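Local coordinates for protein AlkZ (Streptomyces sahachiroi, PDB 5UUJ) that belongs to the AlkZ-like family of DNA glycosylases, a sequence family grouped with the helix-turn-helix proteins, at residues Arg19-Glu23 against Pro24-Pro28; Ala78-Gly81 against Thr82-Leu86; Lys167-Trp171 against Arg172-Cys176; His360-Ala364 against Ser365-Arg369. All coordinates share one frame; numbering follows the deposited sequence.

Interaction 1 of 4, residues Arg19-Glu23 against Pro24-Pro28; sequences RQFLE and PRTQP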
loop_
_atom_site.group_PDB
_atom_site.type_symbol
_atom_site.label_atom_id
_atom_site.label_comp_id
_atom_site.label_asym_id
_atom_site.label_seq_id
_atom_site.Cartn_x
_atom_site.Cartn_y
_atom_site.Cartn_z
ATOM N N ARG A 19 4.566 6.492 -14.034
ATOM C CA ARG A 19 3.823 5.256 -13.804
ATOM C C ARG A 19 2.788 5.408 -12.689
ATOM O O ARG A 19 1.750 4.751 -12.719
ATOM C CB ARG A 19 4.781 4.112 -13.468
ATOM C CG ARG A 19 5.782 3.784 -14.567
ATOM C CD ARG A 19 5.114 3.200 -15.793
ATOM N NE ARG A 19 4.440 1.937 -15.506
ATOM C CZ ARG A 19 3.630 1.312 -16.354
ATOM N NH1 ARG A 19 3.382 1.829 -17.551
ATOM N NH2 ARG A 19 3.065 0.166 -16.003
ATOM N N GLN A 20 3.066 6.278 -11.720
ATOM C CA GLN A 20 2.200 6.438 -10.552
ATOM C C GLN A 20 1.175 7.564 -10.713
ATOM O O GLN A 20 0.558 7.989 -9.734
ATOM C CB GLN A 20 3.045 6.698 -9.302
ATOM C CG GLN A 20 3.898 5.516 -8.874
ATOM C CD GLN A 20 4.743 5.827 -7.653
ATOM O OE1 GLN A 20 4.319 6.565 -6.761
ATOM N NE2 GLN A 20 5.950 5.274 -7.612
ATOM N N PHE A 21 1.004 8.035 -11.947
ATOM C CA PHE A 21 0.028 9.072 -12.280
ATOM C C PHE A 21 0.284 10.396 -11.561
ATOM O O PHE A 21 -0.649 11.163 -11.317
ATOM C CB PHE A 21 -1.395 8.595 -11.962
ATOM C CG PHE A 21 -1.771 7.304 -12.630
ATOM C CD1 PHE A 21 -1.758 7.194 -14.010
ATOM C CD2 PHE A 21 -2.153 6.205 -11.879
ATOM C CE1 PHE A 21 -2.111 6.008 -14.630
ATOM C CE2 PHE A 21 -2.509 5.016 -12.492
ATOM C CZ PHE A 21 -2.487 4.917 -13.869
ATOM N N LEU A 22 1.542 10.672 -11.233
ATOM C CA LEU A 22 1.900 11.926 -10.575
ATOM C C LEU A 22 2.283 13.013 -11.581
ATOM O O LEU A 22 1.830 14.151 -11.462
ATOM C CB LEU A 22 3.041 11.699 -9.581
ATOM C CG LEU A 22 2.639 10.953 -8.301
ATOM C CD1 LEU A 22 3.861 10.597 -7.470
ATOM C CD2 LEU A 22 1.666 11.774 -7.468
ATOM N N GLU A 23 3.115 12.666 -12.562
ATOM C CA GLU A 23 3.509 13.599 -13.622
ATOM C C GLU A 23 3.811 12.824 -14.905
ATOM O O GLU A 23 4.686 11.961 -14.901
ATOM C CB GLU A 23 4.749 14.412 -13.225
ATOM C CG GLU A 23 4.601 15.278 -11.980
ATOM C CD GLU A 23 3.625 16.430 -12.163
ATOM O OE1 GLU A 23 3.457 16.903 -13.310
ATOM O OE2 GLU A 23 3.028 16.862 -11.151
ATOM N N PRO A 24 3.113 13.134 -16.015
ATOM C CA PRO A 24 2.090 14.171 -16.200
ATOM C C PRO A 24 0.770 13.812 -15.530
ATOM O O PRO A 24 0.644 12.733 -14.953
ATOM C CB PRO A 24 1.932 14.237 -17.720
ATOM C CG PRO A 24 2.278 12.873 -18.184
ATOM C CD PRO A 24 3.364 12.397 -17.267
ATOM N N ARG A 25 -0.199 14.716 -15.616
ATOM C CA ARG A 25 -1.474 14.541 -14.936
ATOM C C ARG A 25 -2.555 13.997 -15.865
ATOM O O ARG A 25 -2.775 14.519 -16.959
ATOM C CB ARG A 25 -1.926 15.869 -14.323
ATOM C CG ARG A 25 -1.294 16.162 -12.969
ATOM C CD ARG A 25 -0.506 17.449 -12.972
ATOM N NE ARG A 25 0.210 17.643 -11.712
ATOM C CZ ARG A 25 -0.307 18.215 -10.628
ATOM N NH1 ARG A 25 -1.557 18.665 -10.630
ATOM N NH2 ARG A 25 0.433 18.339 -9.536
ATOM N N THR A 26 -3.216 12.936 -15.414
ATOM C CA THR A 26 -4.356 12.364 -16.119
ATOM C C THR A 26 -5.505 12.180 -15.136
ATOM O O THR A 26 -5.404 12.586 -13.980
ATOM C CB THR A 26 -4.011 11.011 -16.769
ATOM O OG1 THR A 26 -3.498 10.114 -15.775
ATOM C CG2 THR A 26 -2.976 11.190 -17.854
ATOM N N GLN A 27 -6.589 11.561 -15.595
ATOM C CA GLN A 27 -7.765 11.361 -14.759
ATOM C C GLN A 27 -8.103 9.880 -14.613
ATOM O O GLN A 27 -9.143 9.421 -15.082
ATOM C CB GLN A 27 -8.960 12.118 -15.334
ATOM C CG GLN A 27 -10.114 12.268 -14.357
ATOM C CD GLN A 27 -9.811 13.242 -13.230
ATOM O OE1 GLN A 27 -8.919 14.086 -13.342
ATOM N NE2 GLN A 27 -10.559 13.130 -12.135
ATOM N N PRO A 28 -7.222 9.125 -13.950
ATOM C CA PRO A 28 -7.518 7.714 -13.699
ATOM C C PRO A 28 -8.629 7.546 -12.670
ATOM O O PRO A 28 -8.803 8.400 -11.801
ATOM C CB PRO A 28 -6.192 7.169 -13.169
ATOM C CG PRO A 28 -5.539 8.344 -12.530
ATOM C CD PRO A 28 -5.936 9.533 -13.358
HETATM O O HOH W 1 -2.724 12.330 -12.744
#
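Glu23 OE2 is gripped twice by Arg25 two residues on, and a third time by Arg282 NH1 of strand 281-284. Arg25 NE makes the straight bond, 3.0 Å long with an N-H...O angle of 167°; the carboxylate oxygen lies in the guanidinium plane and is met on its syn side, though 34° out of the carboxylate plane. Arg25 NH2 adds a weak bond to the same oxygen. The two side chains run alongside each other, Glu23 folded back at chi2 (-67°) to bring its carboxylate beside the arginine, and Arg25 NH2 has a second acidic partner in Glu357. Between these residues the chain turns through a cis peptide bond at Pro24. Farther from the bend Pro28 CG sits over one face of the Phe21 ring, 4.1 Å from its centroid, in a CH-pi contact, while Arg19 O lies over the opposite face. A water accepts from Thr26 N at 2.8 Å and stands equally far from Phe21 O. Phe21, with positive phi, is the C-prime residue of the Schellman motif ending helix 9-19. A salt bridge thus brackets the cis-proline bend, ring packing joins the loop's arms, and the paired acids probably offset Arg25 and Arg282.

Interaction 2 of 4, residues Ala78-Gly81 against Thr82-Leu86; sequences AMRG and TLHLL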
loop_
_atom_site.group_PDB
_atom_site.type_symbol
_atom_site.label_atom_id
_atom_site.label_comp_id
_atom_site.label_asym_id
_atom_site.label_seq_id
_atom_site.Cartn_x
_atom_site.Cartn_y
_atom_site.Cartn_z
ATOM N N ALA A 78 -3.175 -6.730 3.775
ATOM C CA ALA A 78 -2.295 -7.288 2.761
ATOM C C ALA A 78 -0.828 -7.079 3.151
ATOM O O ALA A 78 -0.369 -7.634 4.153
ATOM C CB ALA A 78 -2.596 -6.665 1.400
HETATM N N MSE A 79 -0.100 -6.279 2.373
HETATM C CA MSE A 79 1.345 -6.130 2.559
HETATM C C MSE A 79 1.713 -5.651 3.959
HETATM O O MSE A 79 1.134 -4.692 4.473
HETATM C CB MSE A 79 1.923 -5.163 1.526
HETATM C CG MSE A 79 2.262 -5.818 0.195
HETATM SE SE MSE A 79 0.690 -6.481 -0.761
HETATM C CE MSE A 79 -0.204 -4.757 -0.986
ATOM N N ARG A 80 2.680 -6.338 4.563
ATOM C CA ARG A 80 3.172 -6.008 5.900
ATOM C C ARG A 80 2.061 -6.102 6.949
ATOM O O ARG A 80 2.198 -5.592 8.058
ATOM C CB ARG A 80 3.797 -4.608 5.904
ATOM C CG ARG A 80 4.853 -4.413 4.816
ATOM C CD ARG A 80 5.440 -3.008 4.803
ATOM N NE ARG A 80 4.416 -1.975 4.644
ATOM C CZ ARG A 80 3.856 -1.625 3.487
ATOM N NH1 ARG A 80 4.198 -2.226 2.353
ATOM N NH2 ARG A 80 2.939 -0.669 3.468
ATOM N N GLY A 81 0.963 -6.760 6.590
ATOM C CA GLY A 81 -0.151 -6.946 7.500
ATOM C C GLY A 81 -1.011 -5.712 7.713
ATOM O O GLY A 81 -1.885 -5.716 8.579
ATOM N N THR A 82 -0.779 -4.659 6.935
ATOM C CA THR A 82 -1.539 -3.421 7.097
ATOM C C THR A 82 -2.755 -3.381 6.173
ATOM O O THR A 82 -2.779 -4.022 5.120
ATOM C CB THR A 82 -0.672 -2.175 6.824
ATOM O OG1 THR A 82 -0.263 -2.162 5.454
ATOM C CG2 THR A 82 0.558 -2.160 7.719
ATOM N N LEU A 83 -3.759 -2.616 6.583
ATOM C CA LEU A 83 -4.987 -2.458 5.816
ATOM C C LEU A 83 -4.731 -1.739 4.496
ATOM O O LEU A 83 -4.189 -0.635 4.481
ATOM C CB LEU A 83 -6.017 -1.687 6.642
ATOM C CG LEU A 83 -7.422 -1.575 6.053
ATOM C CD1 LEU A 83 -8.073 -2.946 5.975
ATOM C CD2 LEU A 83 -8.264 -0.618 6.883
ATOM N N HIS A 84 -5.131 -2.377 3.398
ATOM C CA HIS A 84 -4.938 -1.841 2.053
ATOM C C HIS A 84 -6.242 -1.772 1.273
ATOM O O HIS A 84 -7.122 -2.616 1.444
ATOM C CB HIS A 84 -3.962 -2.711 1.255
ATOM C CG HIS A 84 -2.517 -2.385 1.469
ATOM N ND1 HIS A 84 -1.787 -2.889 2.521
ATOM C CD2 HIS A 84 -1.656 -1.638 0.735
ATOM C CE1 HIS A 84 -0.540 -2.449 2.440
ATOM N NE2 HIS A 84 -0.439 -1.690 1.365
ATOM N N LEU A 85 -6.352 -0.769 0.408
ATOM C CA LEU A 85 -7.303 -0.816 -0.695
ATOM C C LEU A 85 -6.701 -1.689 -1.789
ATOM O O LEU A 85 -5.509 -1.585 -2.077
ATOM C CB LEU A 85 -7.605 0.584 -1.239
ATOM C CG LEU A 85 -8.598 1.456 -0.469
ATOM C CD1 LEU A 85 -8.493 2.898 -0.925
ATOM C CD2 LEU A 85 -10.022 0.952 -0.655
ATOM N N LEU A 86 -7.517 -2.559 -2.378
ATOM C CA LEU A 86 -7.095 -3.382 -3.509
ATOM C C LEU A 86 -8.242 -3.565 -4.493
ATOM O O LEU A 86 -9.412 -3.481 -4.115
ATOM C CB LEU A 86 -6.610 -4.756 -3.035
ATOM C CG LEU A 86 -5.364 -4.803 -2.147
ATOM C CD1 LEU A 86 -5.223 -6.178 -1.520
ATOM C CD2 LEU A 86 -4.122 -4.459 -2.942
HETATM O O HOH W 2 2.133 -0.395 0.930
#
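Met79, built as selenomethionine, and His84 meet across the connection of a beta-hairpin whose strands are 74-77 and 83-86. Two overlapping turns reverse the chain: a type II turn closed by Gly81 N to Ala78 O, then a type I' turn closed by Thr82 N to Met79 O. Packing is tight on the inner side. The Met79 chain, bent at chi2 (66°) and again at chi3, crosses the imidazole at about a right angle and sets CE over the ring centre, 3.9 Å from the centroid, with SE farther above the face. Ala78 CB meets Leu86 CD1 at 4.0 Å. Polar atoms here are shared: Met79 O also accepts from Thr82 OG1, while Thr82 O takes Ala78 N at 3.0 Å and His84 ND1 at 3.0 Å from opposite faces of its carbonyl plane. The ND1 bond holds the imidazole's rotation. Toward the partly exposed side contact is looser: the guanidinium of Arg80 comes no nearer to His84 than 4.0 Å (NH2 to CE1), is turned 73° from the imidazole, and is held instead by Trp230 O and Gln41 OE1. One water bridges the two groups, in the planes of both, 2.7 Å from Arg80 NH2 and 2.9 Å from His84 NE2.

Interaction 3 of 4, residues Lys167-Trp171 against Arg172-Cys176; sequences KPLAW and RGVLC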
loop_
_atom_site.group_PDB
_atom_site.type_symbol
_atom_site.label_atom_id
_atom_site.label_comp_id
_atom_site.label_asym_id
_atom_site.label_seq_id
_atom_site.Cartn_x
_atom_site.Cartn_y
_atom_site.Cartn_z
ATOM N N LYS A 167 -5.515 -11.443 10.553
ATOM C CA LYS A 167 -4.642 -11.213 9.405
ATOM C C LYS A 167 -4.369 -12.480 8.583
ATOM O O LYS A 167 -4.430 -12.434 7.354
ATOM C CB LYS A 167 -3.334 -10.570 9.870
ATOM C CG LYS A 167 -3.561 -9.188 10.462
ATOM C CD LYS A 167 -2.283 -8.390 10.633
ATOM C CE LYS A 167 -2.594 -7.026 11.231
ATOM N NZ LYS A 167 -1.403 -6.151 11.314
ATOM N N PRO A 168 -4.071 -13.614 9.244
ATOM C CA PRO A 168 -3.970 -14.854 8.464
ATOM C C PRO A 168 -5.245 -15.159 7.680
ATOM O O PRO A 168 -5.181 -15.670 6.560
ATOM C CB PRO A 168 -3.725 -15.924 9.532
ATOM C CG PRO A 168 -3.088 -15.198 10.654
ATOM C CD PRO A 168 -3.640 -13.803 10.640
ATOM N N LEU A 169 -6.392 -14.839 8.270
ATOM C CA LEU A 169 -7.676 -15.064 7.618
ATOM C C LEU A 169 -7.826 -14.148 6.410
ATOM O O LEU A 169 -8.318 -14.568 5.361
ATOM C CB LEU A 169 -8.829 -14.842 8.600
ATOM C CG LEU A 169 -9.289 -16.045 9.428
ATOM C CD1 LEU A 169 -8.128 -16.741 10.104
ATOM C CD2 LEU A 169 -10.311 -15.605 10.467
ATOM N N ALA A 170 -7.400 -12.897 6.558
ATOM C CA ALA A 170 -7.430 -11.954 5.447
ATOM C C ALA A 170 -6.536 -12.468 4.328
ATOM O O ALA A 170 -6.935 -12.496 3.168
ATOM C CB ALA A 170 -6.986 -10.570 5.899
ATOM N N TRP A 171 -5.332 -12.898 4.692
ATOM C CA TRP A 171 -4.360 -13.389 3.723
ATOM C C TRP A 171 -4.844 -14.645 3.008
ATOM O O TRP A 171 -4.483 -14.880 1.856
ATOM C CB TRP A 171 -3.024 -13.670 4.411
ATOM C CG TRP A 171 -2.334 -12.443 4.919
ATOM C CD1 TRP A 171 -2.616 -11.145 4.598
ATOM C CD2 TRP A 171 -1.244 -12.399 5.843
ATOM N NE1 TRP A 171 -1.765 -10.298 5.262
ATOM C CE2 TRP A 171 -0.913 -11.043 6.034
ATOM C CE3 TRP A 171 -0.512 -13.375 6.523
ATOM C CZ2 TRP A 171 0.117 -10.641 6.882
ATOM C CZ3 TRP A 171 0.510 -12.972 7.363
ATOM C CH2 TRP A 171 0.814 -11.619 7.535
ATOM N N ARG A 172 -5.654 -15.450 3.688
ATOM C CA ARG A 172 -6.198 -16.666 3.085
ATOM C C ARG A 172 -7.464 -16.367 2.282
ATOM O O ARG A 172 -7.986 -17.238 1.590
ATOM C CB ARG A 172 -6.477 -17.719 4.157
ATOM C CG ARG A 172 -5.268 -18.592 4.448
ATOM C CD ARG A 172 -5.355 -19.272 5.799
ATOM N NE ARG A 172 -4.292 -20.255 5.967
ATOM C CZ ARG A 172 -4.221 -21.121 6.973
ATOM N NH1 ARG A 172 -5.153 -21.136 7.919
ATOM N NH2 ARG A 172 -3.215 -21.979 7.030
ATOM N N GLY A 173 -7.947 -15.131 2.376
ATOM C CA GLY A 173 -9.063 -14.676 1.567
ATOM C C GLY A 173 -10.439 -15.067 2.072
ATOM O O GLY A 173 -11.376 -15.151 1.281
ATOM N N VAL A 174 -10.573 -15.296 3.377
ATOM C CA VAL A 174 -11.863 -15.674 3.951
ATOM C C VAL A 174 -12.537 -14.505 4.665
ATOM O O VAL A 174 -13.642 -14.653 5.181
ATOM C CB VAL A 174 -11.732 -16.860 4.939
ATOM C CG1 VAL A 174 -11.178 -18.084 4.226
ATOM C CG2 VAL A 174 -10.862 -16.499 6.138
ATOM N N LEU A 175 -11.884 -13.347 4.699
ATOM C CA LEU A 175 -12.530 -12.156 5.241
ATOM C C LEU A 175 -11.967 -10.872 4.655
ATOM O O LEU A 175 -10.809 -10.802 4.242
ATOM C CB LEU A 175 -12.430 -12.120 6.778
ATOM C CG LEU A 175 -11.132 -11.818 7.541
ATOM C CD1 LEU A 175 -10.748 -10.351 7.540
ATOM C CD2 LEU A 175 -11.299 -12.273 8.980
ATOM N N CYS A 176 -12.828 -9.864 4.614
ATOM C CA CYS A 176 -12.464 -8.520 4.197
ATOM C C CYS A 176 -13.511 -7.588 4.779
ATOM O O CYS A 176 -14.468 -8.053 5.391
ATOM C CB CYS A 176 -12.410 -8.402 2.673
ATOM S SG CYS A 176 -13.993 -8.739 1.853
HETATM O O HOH W 3 -9.090 -10.901 2.297
#
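The indole of Trp171 carries Lys167 O above one face, offset toward the rim, and uses NE1 to bond Ala78 O; next to it in sequence, Arg172 lays its CB 3.4 Å from Pro168 O. The guanidinium of Arg172, the other flat group, is led away from the turn by an extended chain and forms a salt bridge with Asp121 of helix 117-130. The remaining side-chain contacts are aliphatic. Leu169 CB is the meeting point, touched by Val174 CG2 and by Leu175 CD2, each at 3.6 Å, both side chains coming in obliquely. Leu175 reaches back because its CG lies between the backbone N and the carbonyl carbon (chi1 73°), which also brings CD1 to Ala170 CB. A water donates to Ala170 O and to Leu175 O, at 2.8 and 2.6 Å, tying the last helical turn to the departing chain. Val174 N bonds Leu169 O at 3.1 Å and Gly173 N bonds Ala170 O at 2.9 Å, with Gly173 at positive phi. These two bonds, together with the apolar contact of Leu169 with Val174 that accompanies them, make the classic Schellman motif at the C-terminal end of helix 162-172.

Interaction 4 of 4, residues His360-Ala364 against Ser365-Arg369; sequences HVARA and SGVSR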
loop_
_atom_site.group_PDB
_atom_site.type_symbol
_atom_site.label_atom_id
_atom_site.label_comp_id
_atom_site.label_asym_id
_atom_site.label_seq_id
_atom_site.Cartn_x
_atom_site.Cartn_y
_atom_site.Cartn_z
ATOM N N HIS A 360 -3.873 22.427 -5.855
ATOM C CA HIS A 360 -4.196 21.054 -6.220
ATOM C C HIS A 360 -4.605 20.267 -4.972
ATOM O O HIS A 360 -5.574 19.508 -4.995
ATOM C CB HIS A 360 -3.000 20.399 -6.911
ATOM C CG HIS A 360 -3.300 19.060 -7.512
ATOM N ND1 HIS A 360 -4.138 18.900 -8.591
ATOM C CD2 HIS A 360 -2.855 17.821 -7.187
ATOM C CE1 HIS A 360 -4.203 17.616 -8.908
ATOM N NE2 HIS A 360 -3.435 16.945 -8.072
ATOM N N VAL A 361 -3.867 20.467 -3.884
ATOM C CA VAL A 361 -4.174 19.825 -2.612
ATOM C C VAL A 361 -5.499 20.341 -2.058
ATOM O O VAL A 361 -6.268 19.586 -1.465
ATOM C CB VAL A 361 -3.048 20.059 -1.578
ATOM C CG1 VAL A 361 -3.460 19.580 -0.185
ATOM C CG2 VAL A 361 -1.775 19.352 -2.016
ATOM N N ALA A 362 -5.760 21.631 -2.252
ATOM C CA ALA A 362 -6.999 22.237 -1.782
ATOM C C ALA A 362 -8.202 21.561 -2.431
ATOM O O ALA A 362 -9.170 21.210 -1.755
ATOM C CB ALA A 362 -7.009 23.731 -2.073
ATOM N N ARG A 363 -8.130 21.376 -3.745
ATOM C CA ARG A 363 -9.207 20.737 -4.490
ATOM C C ARG A 363 -9.371 19.283 -4.049
ATOM O O ARG A 363 -10.489 18.782 -3.930
ATOM C CB ARG A 363 -8.931 20.814 -5.992
ATOM C CG ARG A 363 -10.073 20.341 -6.885
ATOM C CD ARG A 363 -11.265 21.298 -6.872
ATOM N NE ARG A 363 -12.132 21.099 -5.712
ATOM C CZ ARG A 363 -13.075 20.162 -5.623
ATOM N NH1 ARG A 363 -13.282 19.317 -6.626
ATOM N NH2 ARG A 363 -13.812 20.065 -4.523
ATOM N N ALA A 364 -8.247 18.619 -3.794
ATOM C CA ALA A 364 -8.261 17.232 -3.337
ATOM C C ALA A 364 -8.784 17.114 -1.907
ATOM O O ALA A 364 -9.155 16.026 -1.473
ATOM C CB ALA A 364 -6.869 16.629 -3.434
ATOM N N SER A 365 -8.811 18.234 -1.184
ATOM C CA SER A 365 -9.293 18.261 0.197
ATOM C C SER A 365 -10.738 18.754 0.284
ATOM O O SER A 365 -11.358 18.697 1.345
ATOM C CB SER A 365 -8.399 19.155 1.062
ATOM O OG SER A 365 -7.039 18.783 0.947
ATOM N N GLY A 366 -11.265 19.248 -0.831
ATOM C CA GLY A 366 -12.634 19.728 -0.874
ATOM C C GLY A 366 -12.803 21.118 -0.287
ATOM O O GLY A 366 -13.877 21.461 0.208
ATOM N N VAL A 367 -11.743 21.918 -0.344
ATOM C CA VAL A 367 -11.801 23.306 0.096
ATOM C C VAL A 367 -11.391 24.226 -1.047
ATOM O O VAL A 367 -10.733 23.799 -1.996
ATOM C CB VAL A 367 -10.899 23.558 1.324
ATOM C CG1 VAL A 367 -11.355 22.697 2.489
ATOM C CG2 VAL A 367 -9.435 23.285 0.997
ATOM N N SER A 368 -11.781 25.491 -0.946
ATOM C CA SER A 368 -11.577 26.451 -2.025
ATOM C C SER A 368 -10.139 26.949 -2.117
ATOM O O SER A 368 -9.633 27.198 -3.212
ATOM C CB SER A 368 -12.518 27.642 -1.845
ATOM O OG SER A 368 -12.137 28.717 -2.683
ATOM N N ARG A 369 -9.482 27.099 -0.971
ATOM C CA ARG A 369 -8.147 27.683 -0.937
ATOM C C ARG A 369 -7.331 27.178 0.240
ATOM O O ARG A 369 -7.866 26.911 1.317
ATOM C CB ARG A 369 -8.235 29.212 -0.872
ATOM C CG ARG A 369 -7.268 29.931 -1.803
ATOM C CD ARG A 369 -6.911 31.326 -1.298
ATOM N NE ARG A 369 -8.067 32.060 -0.787
ATOM C CZ ARG A 369 -8.941 32.722 -1.542
ATOM N NH1 ARG A 369 -8.808 32.742 -2.863
ATOM N NH2 ARG A 369 -9.955 33.363 -0.973
#
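Ser365 turns its hydroxyl back along the helix onto Val361 O. With OG anti to the carbonyl carbon (chi1 -53°), the side chain lies against the preceding turn, and OG donates to Val361 O over 2.7 Å, approaching from above the carbonyl plane, 36° out of it. Val361 CG1 flanks the hydroxyl, and Ser365 N adds a weak bond to the same carbonyl. One residue on, the chain leaves the helix at Gly366, which has positive phi, and Val367 comes round to face Ala362: CG2 sits 3.9 Å from Ala362 CB and 3.5 Å from Ala362 O, whereas Val367 O approaches the same CB from the backbone. Ala362 O accepts from Ser365 N at 3.1 Å and from Val367 N at 3.0 Å, the two donors reaching it from opposite faces of its plane. The Val367 N bond and a weak one from Gly366 N to Arg363 O form the Schellman ending of helix 351-365. Arg363 starts out from the turn but doubles back through bends at chi2 (70°) and chi3, so that NH2 comes to rest 3.8 Å from Gly366 CA. On the buried side Val361 touches Leu283 and Trp331, Ser365 touches Ile333, and Ala364 packs on helix 45-53, with its carbonyl bonded to Arg61 NH1. The last turn's carbonyls are therefore met largely by backbone N-H groups, a serine hydroxyl and an arginine from outside; the guanidinium of Arg363, without a hydrogen bond across the contact, may at most ease the partial negative charge there, and its pose may owe something to the crystal.

Interaction 2 lies nearest the middle of the chain and is buried, its hairpin turn mixing a CH-pi contact with carbonyls that each take two donors. It touches interaction 3, also buried, where Lys167 NZ reaches Gly81 O, so hairpin and helix end are held together. Interactions 1 and 4 lie nearer the surface on the same side of the chain's centre and pack where Arg25 NH1 approaches His360 ND1; both reach strand 281-284. Interactions 1, 3 and 4 each lie at a helix end closed by a Schellman motif, yet salt bridges dominate interaction 1, aliphatic packing interaction 3, and a serine hydroxyl marks interaction 4.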